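Long-range contacts in Obg-like ATPase 1 (Schizosaccharomyces pombe, PDB 1NI3), which hydrolyses ATP, and GTP less efficiently, with magnesium as cofactor, and restrains the G2/M transition of the cell cycle: residues N20-I25 with T88-A93; H112-D117 with Y220-K225. All coordinates share one frame; numbering follows the deposited sequence.

Contact 1: N20-I25 with T88-A93; sequences NLKTGI and TVFDIA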
# COMPACT_ATOMS: atom_id res chain seq x y z
N ASN A 20 10.70 -1.03 -3.20
CA ASN A 20 10.39 0.21 -2.50
C ASN A 20 9.15 0.90 -3.08
O ASN A 20 9.26 1.94 -3.73
CB ASN A 20 11.57 1.16 -2.58
CG ASN A 20 12.14 1.24 -3.96
OD1 ASN A 20 12.94 0.40 -4.36
ND2 ASN A 20 11.71 2.23 -4.72
N LEU A 21 7.98 0.30 -2.85
CA LEU A 21 6.70 0.84 -3.31
C LEU A 21 6.17 1.69 -2.14
O LEU A 21 6.43 1.37 -0.98
CB LEU A 21 5.74 -0.31 -3.59
CG LEU A 21 6.24 -1.32 -4.62
CD1 LEU A 21 5.29 -2.51 -4.80
CD2 LEU A 21 6.42 -0.57 -5.91
N LYS A 22 5.44 2.76 -2.43
CA LYS A 22 4.92 3.61 -1.36
C LYS A 22 3.41 3.87 -1.49
O LYS A 22 2.82 3.64 -2.54
CB LYS A 22 5.69 4.93 -1.34
CG LYS A 22 5.78 5.62 -2.71
CD LYS A 22 6.90 6.67 -2.80
CE LYS A 22 8.29 6.03 -2.83
NZ LYS A 22 8.61 5.28 -1.57
N THR A 23 2.78 4.33 -0.41
CA THR A 23 1.35 4.62 -0.40
C THR A 23 1.19 6.08 0.00
O THR A 23 1.99 6.60 0.79
CB THR A 23 0.59 3.79 0.65
OG1 THR A 23 0.94 4.24 1.97
CG2 THR A 23 0.95 2.32 0.54
N GLY A 24 0.17 6.75 -0.54
CA GLY A 24 -0.07 8.15 -0.21
C GLY A 24 -1.49 8.30 0.29
O GLY A 24 -2.36 7.53 -0.10
N ILE A 25 -1.71 9.26 1.19
CA ILE A 25 -3.05 9.49 1.73
C ILE A 25 -3.89 10.47 0.89
O ILE A 25 -3.57 11.66 0.76
CB ILE A 25 -2.97 10.04 3.14
CG1 ILE A 25 -2.17 9.07 4.00
CG2 ILE A 25 -4.38 10.31 3.69
CD1 ILE A 25 -2.16 9.38 5.49
N THR A 88 5.92 2.80 3.62
CA THR A 88 6.05 4.23 3.40
C THR A 88 4.65 4.84 3.20
O THR A 88 3.83 4.31 2.44
CB THR A 88 6.95 4.50 2.18
OG1 THR A 88 8.24 3.91 2.42
CG2 THR A 88 7.12 6.00 1.95
N VAL A 89 4.37 5.93 3.90
CA VAL A 89 3.08 6.58 3.78
C VAL A 89 3.28 8.07 3.54
O VAL A 89 3.87 8.77 4.37
CB VAL A 89 2.24 6.34 5.05
CG1 VAL A 89 0.84 6.92 4.89
CG2 VAL A 89 2.18 4.86 5.36
N PHE A 90 2.78 8.56 2.41
CA PHE A 90 2.92 9.97 2.07
C PHE A 90 1.71 10.85 2.32
O PHE A 90 0.56 10.46 2.03
CB PHE A 90 3.36 10.14 0.62
CG PHE A 90 4.85 10.13 0.44
CD1 PHE A 90 5.47 9.10 -0.23
CD2 PHE A 90 5.64 11.15 0.98
CE1 PHE A 90 6.86 9.06 -0.35
CE2 PHE A 90 7.03 11.12 0.86
CZ PHE A 90 7.64 10.08 0.19
N ASP A 91 1.99 12.03 2.85
CA ASP A 91 0.98 13.03 3.15
C ASP A 91 0.81 13.93 1.93
O ASP A 91 1.29 15.06 1.89
CB ASP A 91 1.41 13.84 4.37
CG ASP A 91 0.47 14.99 4.64
OD1 ASP A 91 -0.75 14.80 4.45
OD2 ASP A 91 0.96 16.07 5.05
N ILE A 92 0.12 13.40 0.92
CA ILE A 92 -0.14 14.10 -0.32
C ILE A 92 -0.54 15.56 -0.06
O ILE A 92 0.05 16.48 -0.62
CB ILE A 92 -1.26 13.40 -1.11
CG1 ILE A 92 -0.92 11.91 -1.24
CG2 ILE A 92 -1.41 14.05 -2.48
CD1 ILE A 92 0.40 11.64 -1.93
N ALA A 93 -1.56 15.76 0.78
CA ALA A 93 -2.00 17.11 1.09
C ALA A 93 -0.82 17.97 1.52
O ALA A 93 -0.59 19.05 0.98
CB ALA A 93 -3.05 17.08 2.18
O HOH W 1 6.88 1.26 1.75
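T23 and G24 run parallel to V89 and F90, and the backbone ladder is firmest here. T23 N donates to T88 O, F90 N returns a 2.7 Å bond to T23 O in the plane of that carbonyl, and I25 N reaches F90 O at 2.7 Å, close to the line of the C=O bond. T88 O carries a second donor: the T23 hydroxyl sits between the backbone N and the carbonyl carbon of its own residue (chi1 70°), which brings OG1 within 2.9 Å of T88 O, in the carbonyl plane and on a lone pair, while the T23 amide comes from above that plane. The I25 and V89 side chains cross at a slant, CG1 to CG1 3.8 Å, and V89 CG2 lies against T23 OG1.

These are two neighbouring strands, 22-27 and 81-90, in the central sheet of the P-loop G domain; the first leads into the predicted nucleotide-binding loop, and I25 already touches that Walker A region. Strand 118-124 pairs with the other edge of 22-27, and strand 60-65 runs antiparallel to 81-90. Past the last rung the chain makes an inverse gamma turn centred on D91, and I92 packs its CG1 on I25 O and its CD1 over G24 CA, against F109 and V113 of helix 107-113.

Toward K22 the fit slackens. L21 and T88 are bridged by a water that donates to L21 O and accepts from T88 N at 2.6 Å. On the face of K22 and F90, both partly exposed, the lysine lies beside T88, CB to CG2 3.7 Å, and bends at chi3 and chi4; its CD meets the edge of the F90 ring at CE1, 3.4 Å away, while NZ folds back over the T88 methyl.

Contact 2: H112-D117 with Y220-K225; sequences HVRAVD and YLLTAK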
# COMPACT_ATOMS: atom_id res chain seq x y z
N HIS A 112 1.16 14.57 -7.39
CA HIS A 112 1.93 13.92 -6.33
C HIS A 112 1.48 12.50 -6.08
O HIS A 112 2.26 11.63 -5.68
CB HIS A 112 1.81 14.69 -5.03
CG HIS A 112 2.69 15.89 -4.97
ND1 HIS A 112 4.06 15.79 -4.95
CD2 HIS A 112 2.40 17.21 -4.97
CE1 HIS A 112 4.58 17.01 -4.95
NE2 HIS A 112 3.60 17.88 -4.96
N VAL A 113 0.19 12.28 -6.28
CA VAL A 113 -0.39 10.97 -6.10
C VAL A 113 0.27 10.01 -7.10
O VAL A 113 0.55 8.86 -6.78
CB VAL A 113 -1.90 11.01 -6.36
CG1 VAL A 113 -2.44 9.60 -6.55
CG2 VAL A 113 -2.59 11.68 -5.20
N ARG A 114 0.54 10.52 -8.30
CA ARG A 114 1.16 9.72 -9.34
C ARG A 114 2.46 9.09 -8.89
O ARG A 114 2.84 8.03 -9.36
CB ARG A 114 1.44 10.59 -10.59
CG ARG A 114 0.20 11.10 -11.30
CD ARG A 114 0.53 12.13 -12.37
NE ARG A 114 -0.68 12.61 -13.05
CZ ARG A 114 -1.30 11.95 -14.02
NH1 ARG A 114 -0.83 10.78 -14.44
NH2 ARG A 114 -2.40 12.45 -14.57
N ALA A 115 3.15 9.74 -7.97
CA ALA A 115 4.42 9.23 -7.52
C ALA A 115 4.26 8.14 -6.48
O ALA A 115 5.23 7.64 -5.91
CB ALA A 115 5.26 10.36 -6.95
N VAL A 116 3.02 7.75 -6.24
CA VAL A 116 2.71 6.74 -5.23
C VAL A 116 2.20 5.44 -5.90
O VAL A 116 1.98 5.40 -7.11
CB VAL A 116 1.70 7.37 -4.23
CG1 VAL A 116 0.36 6.64 -4.25
CG2 VAL A 116 2.31 7.44 -2.86
N ASP A 117 2.03 4.36 -5.12
CA ASP A 117 1.60 3.08 -5.70
C ASP A 117 0.32 2.48 -5.11
O ASP A 117 -0.28 1.59 -5.71
CB ASP A 117 2.72 2.07 -5.56
CG ASP A 117 4.02 2.59 -6.10
OD1 ASP A 117 4.26 2.40 -7.32
OD2 ASP A 117 4.78 3.21 -5.32
N TYR A 220 1.20 4.26 -16.20
CA TYR A 220 1.16 4.76 -14.83
C TYR A 220 -0.16 5.46 -14.50
O TYR A 220 -0.18 6.54 -13.89
CB TYR A 220 2.35 5.70 -14.59
CG TYR A 220 3.65 5.05 -14.97
CD1 TYR A 220 4.02 4.93 -16.30
CD2 TYR A 220 4.48 4.47 -14.00
CE1 TYR A 220 5.17 4.25 -16.66
CE2 TYR A 220 5.63 3.78 -14.36
CZ TYR A 220 5.97 3.67 -15.69
OH TYR A 220 7.10 2.99 -16.06
N LEU A 221 -1.27 4.83 -14.88
CA LEU A 221 -2.59 5.41 -14.65
C LEU A 221 -2.92 5.56 -13.17
O LEU A 221 -2.55 4.73 -12.34
CB LEU A 221 -3.66 4.55 -15.32
CG LEU A 221 -3.48 4.35 -16.83
CD1 LEU A 221 -4.60 3.48 -17.37
CD2 LEU A 221 -3.47 5.71 -17.51
N LEU A 222 -3.63 6.63 -12.84
CA LEU A 222 -4.03 6.89 -11.48
C LEU A 222 -4.95 5.77 -11.01
O LEU A 222 -4.80 5.20 -9.92
CB LEU A 222 -4.79 8.21 -11.40
CG LEU A 222 -3.94 9.46 -11.20
CD1 LEU A 222 -4.68 10.68 -11.70
CD2 LEU A 222 -3.60 9.60 -9.72
N THR A 223 -5.87 5.44 -11.90
CA THR A 223 -6.90 4.42 -11.69
C THR A 223 -6.37 2.97 -11.72
O THR A 223 -7.16 2.01 -11.71
CB THR A 223 -8.02 4.64 -12.74
OG1 THR A 223 -9.28 4.26 -12.20
CG2 THR A 223 -7.74 3.88 -14.02
N ALA A 224 -5.05 2.81 -11.75
CA ALA A 224 -4.40 1.51 -11.74
C ALA A 224 -4.02 1.13 -10.32
O ALA A 224 -4.04 -0.03 -9.95
CB ALA A 224 -3.16 1.54 -12.63
N LYS A 225 -3.67 2.13 -9.51
CA LYS A 225 -3.25 1.90 -8.13
C LYS A 225 -4.34 1.35 -7.23
O LYS A 225 -5.49 1.81 -7.27
CB LYS A 225 -2.73 3.20 -7.52
CG LYS A 225 -1.86 4.02 -8.45
CD LYS A 225 -1.42 5.32 -7.80
CE LYS A 225 -0.68 6.19 -8.79
NZ LYS A 225 0.55 5.52 -9.30
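K225 supplies the polar part of this contact, its ammonium meeting the carbonyls of the turn at the C-terminal side of helix 107-113. NZ donates to V116 O at 2.6 Å, the donor tilted 23° from the carbonyl plane, and makes a weak bond to R114 O at 3.4 Å. The chain runs extended to CE and bends only at chi4 (-61°), which carries NZ across to the V116 carbonyl; at its base, CB is in van der Waals contact with D117 O at 3.4 Å. R16 shares both acceptors, weakly at V116 O, and also forms a salt bridge with D117, whose other carboxylate oxygen takes the amide of K22.

Within the G domain, the turn is type I, V113 to V116, and joins helix 107-113 to strand 118-124; the facing loop, with a short 3-10 segment at 222-224, links helix 210-217 to strand 227-232, the next strand of the sheet. With an alanine in place of K225, V116 O would probably be left with just the weak bond from R16, of the two donors named here, and the two loops would lose their direct polar tie.

Among the apolar contacts, the lysine chain crosses the V116 side chain at about a right angle, CD nearest CG1. Farther along, L222 CD2 packs against V113 CG1, 3.4 Å away, and CD1 lies over one face of the R114 guanidinium, toward the rim of the group. K154 of helix 140-168 touches both R114 and L222.

Contacts 1 and 2 follow one another along the chain: strand 81-90 of contact 1 leads on to helix 107-113, which runs into contact 2. Their centres are 11 Å apart, yet they meet directly. K22 O and D117 N, 2.8 Å apart, probably hydrogen-bond where strand 118-124 comes in beside 22-27, and V116 CG2 packs on G24 N at 3.2 Å. The predicted ATP site lies nearer contact 1: the I25 side chain is about 4 Å from that of K33 and about 8 Å from that of S34, a magnesium ligand by similarity, whereas V113 of contact 2 is about 9 Å from K33, side chain to side chain.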